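Local coordinates for possible adenyl cyclase-associated protein (Cryptosporidium parvum, PDB 2B0R) that probably binds and sequesters monomeric actin through the right-handed parallel beta-helix domain characteristic of cyclase-associated proteins, at residues Val58-Pro63 with Gln81-Ile86; Glu88-Ser93 with Gly108-Ile113; Leu123-Ile128 with Tyr143-Gly148. All blocks are in the same frame, centred on the assembly; numbering follows the deposited sequence.

Interaction 1 (Val58-Pro63 with Gln81-Ile86); sequences VNCADP and QNSRII
Val-58 and Gln-81 form a single backbone bridge, CA to CA 4.8 Å, and from it the two chains run in the same direction, with Asn-59 beside Asn-82 and Pro-63 beside Arg-84. The bond from Asn-59 N to Gln-81 O (3.1 Å) continues the pairing to the start of the turn. There both asparagines adopt left-handed backbone conformations, so the two coils change direction at matching positions. Their side chains lie side by side and point the same way, CG anti to the carbonyl carbon in each (chi1 -58° and -44°). Asn-82 ND2 donates to Asn-59 OD1 at 2.6 Å, arriving almost in line with the acceptor's C=O although the N-H...O arrangement is bent at the hydrogen. The amide planes are turned 53° apart, so this is a linked pair of amides and not a flat stack. Next to them Cys-60 SG packs 3.9 Å from Ser-83 OG, whose hydroxyl has both Gln-81 O and His-57 O within bonding reach. The loop then bows outward and returns at Pro-63, whose CA lies 3.2 Å from Arg-84 O in a CA-H...O contact. Pro-63 CB meets Ile-86 CD1 at 3.8 Å, while the extended Arg-84 chain leads away beyond CB. Side chains of like kind aligned at equivalent turns of successive coils recur in parallel beta-helices, and this asparagine pair is a two-coil instance.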
ATOM      1  N   VAL A  58     -17.082 -12.789  16.446  1.00 71.34           N
ATOM      2  CA  VAL A  58     -17.696 -12.866  15.121  1.00 72.27           C
ATOM      3  C   VAL A  58     -19.208 -12.652  15.197  1.00 72.06           C
ATOM      4  O   VAL A  58     -19.906 -13.320  15.946  1.00 71.98           O
ATOM      5  CB  VAL A  58     -17.337 -14.196  14.410  1.00 72.49           C
ATOM      6  CG1 VAL A  58     -17.980 -14.267  13.035  1.00 74.36           C
ATOM      7  CG2 VAL A  58     -15.837 -14.308  14.258  1.00 71.41           C
ATOM      8  N   ASN A  59     -19.674 -11.681  14.420  1.00 74.16           N
ATOM      9  CA  ASN A  59     -21.084 -11.297  14.333  1.00 77.51           C
ATOM     10  C   ASN A  59     -21.793 -11.108  15.672  1.00 79.08           C
ATOM     11  O   ASN A  59     -22.962 -11.477  15.822  1.00 80.84           O
ATOM     12  CB  ASN A  59     -21.856 -12.269  13.434  1.00 77.56           C
ATOM     13  CG  ASN A  59     -21.287 -12.335  12.042  1.00 79.56           C
ATOM     14  OD1 ASN A  59     -21.184 -11.320  11.343  1.00 78.57           O
ATOM     15  ND2 ASN A  59     -20.902 -13.532  11.626  1.00 80.25           N
ATOM     16  N   CYS A  60     -21.094 -10.522  16.637  1.00 79.34           N
ATOM     17  CA  CYS A  60     -21.694 -10.249  17.936  1.00 81.01           C
ATOM     18  C   CYS A  60     -22.824  -9.246  17.817  1.00 81.89           C
ATOM     19  O   CYS A  60     -22.674  -8.192  17.200  1.00 81.95           O
ATOM     20  CB  CYS A  60     -20.653  -9.741  18.916  1.00 80.52           C
ATOM     21  SG  CYS A  60     -19.319 -10.865  19.098  1.00 86.02           S
ATOM     22  N   ALA A  61     -23.959  -9.596  18.411  1.00 84.33           N
ATOM     23  CA  ALA A  61     -25.124  -8.710  18.474  1.00 85.82           C
ATOM     24  C   ALA A  61     -24.815  -7.498  19.356  1.00 84.55           C
ATOM     25  O   ALA A  61     -25.228  -6.370  19.062  1.00 84.26           O
ATOM     26  CB  ALA A  61     -26.358  -9.481  19.010  1.00 84.83           C
ATOM     27  N   ASP A  62     -24.068  -7.756  20.430  1.00 83.36           N
ATOM     28  CA  ASP A  62     -23.731  -6.745  21.430  1.00 80.50           C
ATOM     29  C   ASP A  62     -22.274  -6.236  21.327  1.00 74.68           C
ATOM     30  O   ASP A  62     -21.357  -6.990  20.959  1.00 70.72           O
ATOM     31  CB  ASP A  62     -24.000  -7.294  22.842  1.00 83.74           C
ATOM     32  CG  ASP A  62     -25.480  -7.235  23.235  1.00 85.95           C
ATOM     33  OD1 ASP A  62     -26.185  -6.277  22.835  1.00 86.54           O
ATOM     34  OD2 ASP A  62     -25.923  -8.142  23.972  1.00 87.04           O
ATOM     35  N   PRO A  63     -22.066  -4.951  21.639  1.00 69.84           N
ATOM     36  CA  PRO A  63     -20.714  -4.438  21.791  1.00 66.92           C
ATOM     37  C   PRO A  63     -19.960  -5.201  22.864  1.00 63.83           C
ATOM     38  O   PRO A  63     -20.540  -5.535  23.911  1.00 62.97           O
ATOM     39  CB  PRO A  63     -20.937  -2.981  22.247  1.00 69.08           C
ATOM     40  CG  PRO A  63     -22.362  -2.919  22.726  1.00 70.25           C
ATOM     41  CD  PRO A  63     -23.079  -3.899  21.838  1.00 70.15           C
ATOM     42  N   GLN A  81     -14.898  -9.931  13.440  1.00 55.97           N
ATOM     43  CA  GLN A  81     -15.745  -9.547  12.320  1.00 55.19           C
ATOM     44  C   GLN A  81     -17.090  -9.053  12.797  1.00 57.36           C
ATOM     45  O   GLN A  81     -17.592  -9.512  13.787  1.00 60.03           O
ATOM     46  CB  GLN A  81     -15.925 -10.731  11.397  1.00 57.38           C
ATOM     47  CG  GLN A  81     -16.674 -10.414  10.114  1.00 59.75           C
ATOM     48  CD  GLN A  81     -15.998 -11.001   8.909  1.00 60.50           C
ATOM     49  OE1 GLN A  81     -15.587 -12.172   8.911  1.00 63.91           O
ATOM     50  NE2 GLN A  81     -15.857 -10.190   7.866  1.00 61.16           N
ATOM     51  N   ASN A  82     -17.660  -8.100  12.077  1.00 60.50           N
ATOM     52  CA  ASN A  82     -18.912  -7.454  12.451  1.00 64.65           C
ATOM     53  C   ASN A  82     -19.201  -7.363  13.946  1.00 65.46           C
ATOM     54  O   ASN A  82     -20.158  -7.963  14.432  1.00 70.06           O
ATOM     55  CB  ASN A  82     -20.093  -8.127  11.748  1.00 71.02           C
ATOM     56  CG  ASN A  82     -19.828  -8.401  10.281  1.00 75.70           C
ATOM     57  OD1 ASN A  82     -18.951  -7.782   9.651  1.00 78.04           O
ATOM     58  ND2 ASN A  82     -20.588  -9.343   9.722  1.00 77.37           N
ATOM     59  N   SER A  83     -18.389  -6.616  14.676  1.00 65.58           N
ATOM     60  CA  SER A  83     -18.678  -6.353  16.093  1.00 64.84           C
ATOM     61  C   SER A  83     -18.213  -4.969  16.508  1.00 63.97           C
ATOM     62  O   SER A  83     -17.209  -4.486  16.001  1.00 65.37           O
ATOM     63  CB  SER A  83     -18.000  -7.392  16.977  1.00 63.45           C
ATOM     64  OG  SER A  83     -17.851  -8.612  16.289  1.00 61.85           O
ATOM     65  N   ARG A  84     -18.964  -4.334  17.416  1.00 64.84           N
ATOM     66  CA  ARG A  84     -18.521  -3.116  18.076  1.00 64.53           C
ATOM     67  C   ARG A  84     -17.619  -3.555  19.242  1.00 61.85           C
ATOM     68  O   ARG A  84     -17.993  -4.433  20.030  1.00 63.87           O
ATOM     69  CB  ARG A  84     -19.718  -2.215  18.536  1.00 66.83           C
ATOM     70  CG  ARG A  84     -19.373  -0.638  18.603  1.00 68.77           C
ATOM     71  CD  ARG A  84     -20.572   0.382  18.959  1.00 69.16           C
ATOM     72  NE  ARG A  84     -20.336   1.768  18.438  1.00 71.63           N
ATOM     73  CZ  ARG A  84     -21.110   2.414  17.528  1.00 74.39           C
ATOM     74  NH1 ARG A  84     -22.219   1.832  17.041  1.00 73.10           N
ATOM     75  NH2 ARG A  84     -20.792   3.658  17.111  1.00 71.05           N
ATOM     76  N   ILE A  85     -16.409  -3.003  19.300  1.00 57.79           N
ATOM     77  CA  ILE A  85     -15.538  -3.132  20.484  1.00 56.54           C
ATOM     78  C   ILE A  85     -15.316  -1.752  21.131  1.00 55.87           C
ATOM     79  O   ILE A  85     -15.191  -0.736  20.431  1.00 55.28           O
ATOM     80  CB  ILE A  85     -14.190  -3.784  20.152  1.00 57.20           C
ATOM     81  CG1 ILE A  85     -14.389  -5.239  19.702  1.00 58.55           C
ATOM     82  CG2 ILE A  85     -13.257  -3.729  21.348  1.00 55.89           C
ATOM     83  CD1 ILE A  85     -14.650  -5.393  18.215  1.00 59.99           C
ATOM     84  N   ILE A  86     -15.300  -1.728  22.460  1.00 53.83           N
ATOM     85  CA  ILE A  86     -15.272  -0.498  23.215  1.00 52.26           C
ATOM     86  C   ILE A  86     -14.266  -0.636  24.303  1.00 53.01           C
ATOM     87  O   ILE A  86     -14.374  -1.530  25.152  1.00 54.27           O
ATOM     88  CB  ILE A  86     -16.626  -0.197  23.887  1.00 52.91           C
ATOM     89  CG1 ILE A  86     -17.760  -0.149  22.856  1.00 54.66           C
ATOM     90  CG2 ILE A  86     -16.576   1.122  24.642  1.00 50.26           C
ATOM     91  CD1 ILE A  86     -19.183   0.107  23.472  1.00 52.35           C
TER

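Interaction 2 (Glu88-Ser93 with Gly108-Ile113); sequences EQKVNS and GVISSI
The contact of Val-91 with Val-109 is a backbone pairing between two successive turns of a parallel beta-helix, at the corner where the chain leaves one sheet for the other. The pair makes a single bridge, extended by the bond from Ile-110 N to Val-91 O (3.0 Å) and by a weak one from Val-91 N to Gly-108 O (3.4 Å). Asn-92 and Ile-110 then both take helix-like backbone angles, and the two coils bend together. At this bend Asn-92 O receives two donors from one residue: Ser-111 N at 2.9 Å, nearly in line with the carbonyl, and Ser-111 OG at 3.2 Å, lying 48° out of the carbonyl plane. The serine hydroxyl can reach it because OG sits between its own backbone N and carbonyl carbon (chi1 46°). Inside the corner Val-91 CG2 touches Val-109 CG1 at 4.0 Å. On the outer side the extended Lys-90 chain runs along the neighbouring backbone, CG 3.4 Å from Gly-108 O, where the glycine presents main chain alone. The side chains of Asn-92 and Ile-110 cross at about a right angle, with Asn-92 ND2 3.9 Å from Ile-110 CB. Backbone hydrogen bonds of Asn-92 with Asn-73 and of Ser-93 with Val-75 join the preceding coil, Val-91 and Val-109 pack on Val-75 and Ile-94 of strands 74-81 and 93-100, and Ser-112 pairs with Ile-94 as strand 112-116 begins.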
ATOM      1  N   GLU A  88     -12.823   1.369  27.465  1.00 58.30           N
ATOM      2  CA  GLU A  88     -13.231   2.500  28.295  1.00 57.69           C
ATOM      3  C   GLU A  88     -12.052   3.314  28.795  1.00 57.06           C
ATOM      4  O   GLU A  88     -12.088   4.540  28.777  1.00 55.49           O
ATOM      5  CB  GLU A  88     -14.110   2.044  29.445  1.00 60.00           C
ATOM      6  CG  GLU A  88     -15.451   1.543  28.952  1.00 66.68           C
ATOM      7  CD  GLU A  88     -16.595   1.618  29.986  1.00 67.82           C
ATOM      8  OE1 GLU A  88     -16.347   1.535  31.225  1.00 67.41           O
ATOM      9  OE2 GLU A  88     -17.748   1.736  29.518  1.00 66.23           O
ATOM     10  N   GLN A  89     -11.006   2.635  29.241  1.00 56.15           N
ATOM     11  CA  GLN A  89      -9.882   3.325  29.811  1.00 54.42           C
ATOM     12  C   GLN A  89      -8.884   3.750  28.753  1.00 55.24           C
ATOM     13  O   GLN A  89      -8.749   3.118  27.688  1.00 54.78           O
ATOM     14  CB  GLN A  89      -9.179   2.445  30.845  1.00 54.95           C
ATOM     15  CG  GLN A  89     -10.066   1.908  31.956  1.00 56.69           C
ATOM     16  CD  GLN A  89     -10.797   2.986  32.703  1.00 55.96           C
ATOM     17  OE1 GLN A  89     -10.214   3.979  33.112  1.00 59.37           O
ATOM     18  NE2 GLN A  89     -12.084   2.794  32.883  1.00 55.59           N
ATOM     19  N   LYS A  90      -8.197   4.848  29.052  1.00 56.49           N
ATOM     20  CA  LYS A  90      -6.951   5.177  28.389  1.00 55.88           C
ATOM     21  C   LYS A  90      -5.936   4.110  28.776  1.00 53.01           C
ATOM     22  O   LYS A  90      -5.764   3.774  29.957  1.00 52.80           O
ATOM     23  CB  LYS A  90      -6.466   6.577  28.781  1.00 55.79           C
ATOM     24  CG  LYS A  90      -5.384   7.131  27.880  1.00 55.43           C
ATOM     25  CD  LYS A  90      -5.218   8.616  28.057  1.00 53.98           C
ATOM     26  CE  LYS A  90      -3.958   9.101  27.390  1.00 53.90           C
ATOM     27  NZ  LYS A  90      -3.695  10.563  27.665  1.00 54.09           N
ATOM     28  N   VAL A  91      -5.306   3.554  27.756  1.00 49.45           N
ATOM     29  CA  VAL A  91      -4.314   2.506  27.912  1.00 46.60           C
ATOM     30  C   VAL A  91      -3.020   2.968  27.269  1.00 47.20           C
ATOM     31  O   VAL A  91      -2.961   4.048  26.646  1.00 44.29           O
ATOM     32  CB  VAL A  91      -4.790   1.208  27.224  1.00 44.05           C
ATOM     33  CG1 VAL A  91      -5.909   0.579  28.015  1.00 44.28           C
ATOM     34  CG2 VAL A  91      -5.288   1.515  25.823  1.00 41.74           C
ATOM     35  N   ASN A  92      -1.985   2.145  27.378  1.00 49.04           N
ATOM     36  CA  ASN A  92      -0.716   2.497  26.764  1.00 50.84           C
ATOM     37  C   ASN A  92      -0.802   2.670  25.257  1.00 49.98           C
ATOM     38  O   ASN A  92      -0.370   3.693  24.697  1.00 52.33           O
ATOM     39  CB  ASN A  92       0.358   1.459  27.075  1.00 51.57           C
ATOM     40  CG  ASN A  92       1.721   1.940  26.678  1.00 50.31           C
ATOM     41  OD1 ASN A  92       2.263   1.510  25.685  1.00 53.17           O
ATOM     42  ND2 ASN A  92       2.241   2.889  27.412  1.00 49.01           N
ATOM     43  N   SER A  93      -1.348   1.646  24.618  1.00 47.62           N
ATOM     44  CA  SER A  93      -1.383   1.536  23.183  1.00 47.19           C
ATOM     45  C   SER A  93      -2.338   0.420  22.858  1.00 45.97           C
ATOM     46  O   SER A  93      -2.687  -0.387  23.721  1.00 48.94           O
ATOM     47  CB  SER A  93       0.015   1.188  22.644  1.00 49.87           C
ATOM     48  OG  SER A  93       0.433  -0.092  23.108  1.00 51.47           O
ATOM     49  N   GLY A 108      -8.404   6.850  24.772  1.00 44.13           N
ATOM     50  CA  GLY A 108      -7.220   7.276  24.079  1.00 43.41           C
ATOM     51  C   GLY A 108      -6.056   6.376  24.393  1.00 42.84           C
ATOM     52  O   GLY A 108      -6.206   5.373  25.087  1.00 41.50           O
ATOM     53  N   VAL A 109      -4.881   6.742  23.885  1.00 42.69           N
ATOM     54  CA  VAL A 109      -3.640   6.002  24.198  1.00 40.18           C
ATOM     55  C   VAL A 109      -2.454   6.912  24.553  1.00 40.31           C
ATOM     56  O   VAL A 109      -2.383   8.053  24.151  1.00 42.85           O
ATOM     57  CB  VAL A 109      -3.253   5.037  23.048  1.00 41.72           C
ATOM     58  CG1 VAL A 109      -4.365   4.025  22.823  1.00 44.53           C
ATOM     59  CG2 VAL A 109      -3.028   5.783  21.783  1.00 36.47           C
ATOM     60  N   ILE A 110      -1.533   6.395  25.339  1.00 44.33           N
ATOM     61  CA  ILE A 110      -0.304   7.081  25.630  1.00 44.35           C
ATOM     62  C   ILE A 110       0.502   7.221  24.334  1.00 47.70           C
ATOM     63  O   ILE A 110       0.996   8.307  23.995  1.00 47.90           O
ATOM     64  CB  ILE A 110       0.509   6.323  26.738  1.00 48.26           C
ATOM     65  CG1 ILE A 110      -0.211   6.420  28.103  1.00 48.18           C
ATOM     66  CG2 ILE A 110       1.991   6.845  26.829  1.00 43.63           C
ATOM     67  CD1 ILE A 110      -0.253   7.853  28.674  1.00 43.33           C
ATOM     68  N   SER A 111       0.620   6.144  23.579  1.00 48.51           N
ATOM     69  CA  SER A 111       1.452   6.249  22.383  1.00 50.17           C
ATOM     70  C   SER A 111       0.656   6.036  21.113  1.00 49.62           C
ATOM     71  O   SER A 111       0.262   7.015  20.452  1.00 51.76           O
ATOM     72  CB  SER A 111       2.686   5.344  22.473  1.00 45.60           C
ATOM     73  OG  SER A 111       2.299   4.072  22.929  1.00 50.09           O
ATOM     74  N   SER A 112       0.373   4.788  20.761  1.00 47.56           N
ATOM     75  CA  SER A 112      -0.186   4.580  19.447  1.00 47.94           C
ATOM     76  C   SER A 112      -1.274   3.505  19.321  1.00 45.81           C
ATOM     77  O   SER A 112      -1.418   2.643  20.180  1.00 47.81           O
ATOM     78  CB  SER A 112       0.958   4.282  18.481  1.00 47.40           C
ATOM     79  OG  SER A 112       1.390   2.961  18.694  1.00 48.90           O
ATOM     80  N   ILE A 113      -2.036   3.575  18.232  1.00 42.68           N
ATOM     81  CA  ILE A 113      -2.866   2.450  17.836  1.00 42.50           C
ATOM     82  C   ILE A 113      -2.334   1.923  16.534  1.00 42.86           C
ATOM     83  O   ILE A 113      -2.091   2.671  15.581  1.00 47.52           O
ATOM     84  CB  ILE A 113      -4.358   2.834  17.677  1.00 41.11           C
ATOM     85  CG1 ILE A 113      -4.928   3.279  19.032  1.00 37.15           C
ATOM     86  CG2 ILE A 113      -5.165   1.643  17.055  1.00 40.27           C
ATOM     87  CD1 ILE A 113      -6.125   4.109  18.913  1.00 37.13           C
TER

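Interaction 3 (Leu123-Ile128 with Tyr143-Gly148)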
ATOM      1  N   LEU A 123     -12.779   3.457  13.473  1.00 43.89           N
ATOM      2  CA  LEU A 123     -12.266   3.699  14.783  1.00 45.58           C
ATOM      3  C   LEU A 123     -12.615   5.115  15.232  1.00 47.83           C
ATOM      4  O   LEU A 123     -12.385   6.080  14.488  1.00 49.99           O
ATOM      5  CB  LEU A 123     -10.748   3.475  14.814  1.00 44.27           C
ATOM      6  CG  LEU A 123     -10.011   3.986  16.074  1.00 41.94           C
ATOM      7  CD1 LEU A 123      -9.828   2.886  17.087  1.00 44.51           C
ATOM      8  CD2 LEU A 123      -8.677   4.490  15.697  1.00 46.03           C
ATOM      9  N   GLN A 124     -13.162   5.227  16.443  1.00 45.17           N
ATOM     10  CA  GLN A 124     -13.464   6.508  17.035  1.00 48.33           C
ATOM     11  C   GLN A 124     -12.858   6.625  18.414  1.00 48.85           C
ATOM     12  O   GLN A 124     -12.860   5.673  19.179  1.00 50.04           O
ATOM     13  CB  GLN A 124     -14.974   6.734  17.113  1.00 48.27           C
ATOM     14  CG  GLN A 124     -15.371   8.025  17.879  1.00 50.91           C
ATOM     15  CD  GLN A 124     -16.813   8.476  17.620  1.00 51.70           C
ATOM     16  OE1 GLN A 124     -17.701   7.659  17.427  1.00 51.94           O
ATOM     17  NE2 GLN A 124     -17.033   9.788  17.612  1.00 51.66           N
ATOM     18  N   MET A 125     -12.351   7.811  18.720  1.00 50.14           N
ATOM     19  CA  MET A 125     -11.752   8.099  20.002  1.00 54.99           C
ATOM     20  C   MET A 125     -12.549   9.200  20.688  1.00 54.48           C
ATOM     21  O   MET A 125     -13.087  10.073  20.026  1.00 54.36           O
ATOM     22  CB  MET A 125     -10.304   8.562  19.792  1.00 53.80           C
ATOM     23  CG  MET A 125     -10.217   9.929  19.135  1.00 56.47           C
ATOM     24  SD  MET A 125      -8.587  10.500  18.626  1.00 57.11           S
ATOM     25  CE  MET A 125      -8.326   9.518  17.142  1.00 53.84           C
ATOM     26  N   THR A 126     -12.610   9.176  22.013  1.00 55.59           N
ATOM     27  CA  THR A 126     -13.205  10.313  22.737  1.00 55.79           C
ATOM     28  C   THR A 126     -12.137  11.182  23.343  1.00 57.23           C
ATOM     29  O   THR A 126     -12.420  12.321  23.734  1.00 56.40           O
ATOM     30  CB  THR A 126     -14.090   9.896  23.902  1.00 51.10           C
ATOM     31  OG1 THR A 126     -13.314   9.105  24.805  1.00 51.76           O
ATOM     32  CG2 THR A 126     -15.297   9.123  23.430  1.00 48.94           C
ATOM     33  N   GLY A 127     -10.920  10.637  23.455  1.00 57.65           N
ATOM     34  CA  GLY A 127      -9.801  11.352  24.083  1.00 58.75           C
ATOM     35  C   GLY A 127      -8.613  11.601  23.160  1.00 60.31           C
ATOM     36  O   GLY A 127      -8.784  11.977  21.993  1.00 59.23           O
ATOM     37  N   ILE A 128      -7.409  11.400  23.690  1.00 58.91           N
ATOM     38  CA  ILE A 128      -6.201  11.615  22.917  1.00 61.12           C
ATOM     39  C   ILE A 128      -5.627  10.313  22.319  1.00 55.58           C
ATOM     40  O   ILE A 128      -5.444   9.302  23.016  1.00 52.50           O
ATOM     41  CB  ILE A 128      -5.071  12.346  23.743  1.00 62.41           C
ATOM     42  CG1 ILE A 128      -5.646  13.423  24.670  1.00 65.85           C
ATOM     43  CG2 ILE A 128      -4.022  12.967  22.784  1.00 62.16           C
ATOM     44  CD1 ILE A 128      -4.607  13.981  25.796  1.00 66.74           C
ATOM     45  N   TYR A 143     -12.265   8.455  13.345  1.00 47.87           N
ATOM     46  CA  TYR A 143     -13.039   9.596  13.878  1.00 52.15           C
ATOM     47  C   TYR A 143     -12.333  10.212  15.070  1.00 54.50           C
ATOM     48  O   TYR A 143     -12.101   9.531  16.083  1.00 56.43           O
ATOM     49  CB  TYR A 143     -14.463   9.182  14.264  1.00 53.75           C
ATOM     50  CG  TYR A 143     -15.266   8.606  13.108  1.00 55.68           C
ATOM     51  CD1 TYR A 143     -15.105   7.275  12.709  1.00 54.65           C
ATOM     52  CD2 TYR A 143     -16.176   9.387  12.414  1.00 54.22           C
ATOM     53  CE1 TYR A 143     -15.815   6.767  11.660  1.00 55.45           C
ATOM     54  CE2 TYR A 143     -16.906   8.870  11.359  1.00 53.13           C
ATOM     55  CZ  TYR A 143     -16.723   7.571  10.995  1.00 54.45           C
ATOM     56  OH  TYR A 143     -17.444   7.059   9.951  1.00 58.07           O
ATOM     57  N   THR A 144     -11.974  11.485  14.952  1.00 52.93           N
ATOM     58  CA  THR A 144     -11.168  12.097  15.986  1.00 55.96           C
ATOM     59  C   THR A 144     -12.050  12.859  16.945  1.00 57.80           C
ATOM     60  O   THR A 144     -13.130  13.268  16.577  1.00 61.18           O
ATOM     61  CB  THR A 144     -10.089  13.024  15.407  1.00 52.80           C
ATOM     62  OG1 THR A 144     -10.710  14.170  14.856  1.00 54.80           O
ATOM     63  CG2 THR A 144      -9.322  12.339  14.311  1.00 51.76           C
ATOM     64  N   SER A 145     -11.591  12.995  18.187  1.00 59.62           N
ATOM     65  CA  SER A 145     -12.170  13.901  19.169  1.00 59.08           C
ATOM     66  C   SER A 145     -11.687  15.309  18.856  1.00 63.56           C
ATOM     67  O   SER A 145     -10.664  15.469  18.230  1.00 63.79           O
ATOM     68  CB  SER A 145     -11.697  13.523  20.558  1.00 54.16           C
ATOM     69  OG  SER A 145     -10.301  13.780  20.692  1.00 51.33           O
ATOM     70  N   LYS A 146     -12.440  16.325  19.286  1.00 69.12           N
ATOM     71  CA  LYS A 146     -12.012  17.722  19.174  1.00 70.69           C
ATOM     72  C   LYS A 146     -10.575  17.829  19.697  1.00 70.18           C
ATOM     73  O   LYS A 146      -9.708  18.376  19.026  1.00 70.85           O
ATOM     74  CB  LYS A 146     -12.965  18.671  19.956  1.00 71.56           C
ATOM     75  CG  LYS A 146     -14.119  19.315  19.133  1.00 68.90           C
ATOM     76  N   GLU A 147     -10.348  17.257  20.879  1.00 69.61           N
ATOM     77  CA  GLU A 147      -9.042  17.193  21.553  1.00 70.88           C
ATOM     78  C   GLU A 147      -7.909  16.455  20.764  1.00 68.60           C
ATOM     79  O   GLU A 147      -6.738  16.796  20.884  1.00 64.55           O
ATOM     80  CB  GLU A 147      -9.257  16.531  22.924  1.00 72.37           C
ATOM     81  CG  GLU A 147      -8.029  16.411  23.832  1.00 76.10           C
ATOM     82  CD  GLU A 147      -8.364  15.901  25.252  1.00 77.92           C
ATOM     83  OE1 GLU A 147      -9.235  14.986  25.415  1.00 79.37           O
ATOM     84  OE2 GLU A 147      -7.734  16.422  26.208  1.00 81.97           O
ATOM     85  N   GLY A 148      -8.275  15.445  19.977  1.00 66.57           N
ATOM     86  CA  GLY A 148      -7.294  14.606  19.304  1.00 62.86           C
ATOM     87  C   GLY A 148      -7.164  14.859  17.814  1.00 61.53           C
ATOM     88  O   GLY A 148      -6.782  13.967  17.078  1.00 57.60           O
TER
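Gln-124 and Tyr-143 pair as neighbouring parallel strands in one sheet of the right-handed beta-helix, and the contact then follows both chains out of that sheet into the next corner. Tyr-143 spans the pairing: its N donates to Leu-123 O at 2.6 Å, and its O accepts from Met-125 N at 3.2 Å. The side chains of the pair emerge on one face of the sheet, with Gln-124 CB 3.8 Å from Tyr-143 CB. From there the extended glutamine crosses the tyrosine obliquely, its amide 40° from the ring plane. The ring keeps an edge toward the strand, CD1 lying 3.5 Å from Leu-123 O, and makes an edge-to-face contact with Trp-173 further out.

Met-125 works on the opposite side. Its CG comes within 3.5 Å of Ser-145 N; SD lies near Thr-144 CA, and a bend at chi3 (76°) turns the terminal CE back beside the same atom. That threonine is itself tied onward to the next coil, OG1 to Leu-164 O, which joins the contact to strand 161-166. At the far end Ile-128 CG1 lies 3.7 Å from Glu-147 CD, an apolar branch lying against the carboxylate end of the extended glutamate.

What positions this end is the type I beta turn Ser-145 to Gly-148, closed by the bond from Gly-148 N to Ser-145 O (3.0 Å) and by a weak one from the same N to Ser-145 OG. The serine hydroxyl thus belongs to its own turn and to the adjacent coil at once: OG gives its proton to Gly-127 O at 2.7 Å, approaching tilted 28° from the carbonyl plane.

All three interactions join one coil of the beta-helix to the next, yet their chemistry follows their place. Interaction 1 lies at the surface on one corner, about 20 Å between centres from either of the others, and adds a polar side-chain pair to its backbone bridge. Interaction 2 lies at the other corner, and interaction 3 runs from the sheet into it; both are partly buried, about 11 Å apart between centres. Interaction 2 combines backbone carbonyls, a serine hydroxyl and aliphatic contacts; interaction 3 adds true strand pairing and a long methionine. These two meet directly, through a probable bond from Val-109 N to Ile-128 O (2.8 Å) and packing of Ile-113 on Leu-123.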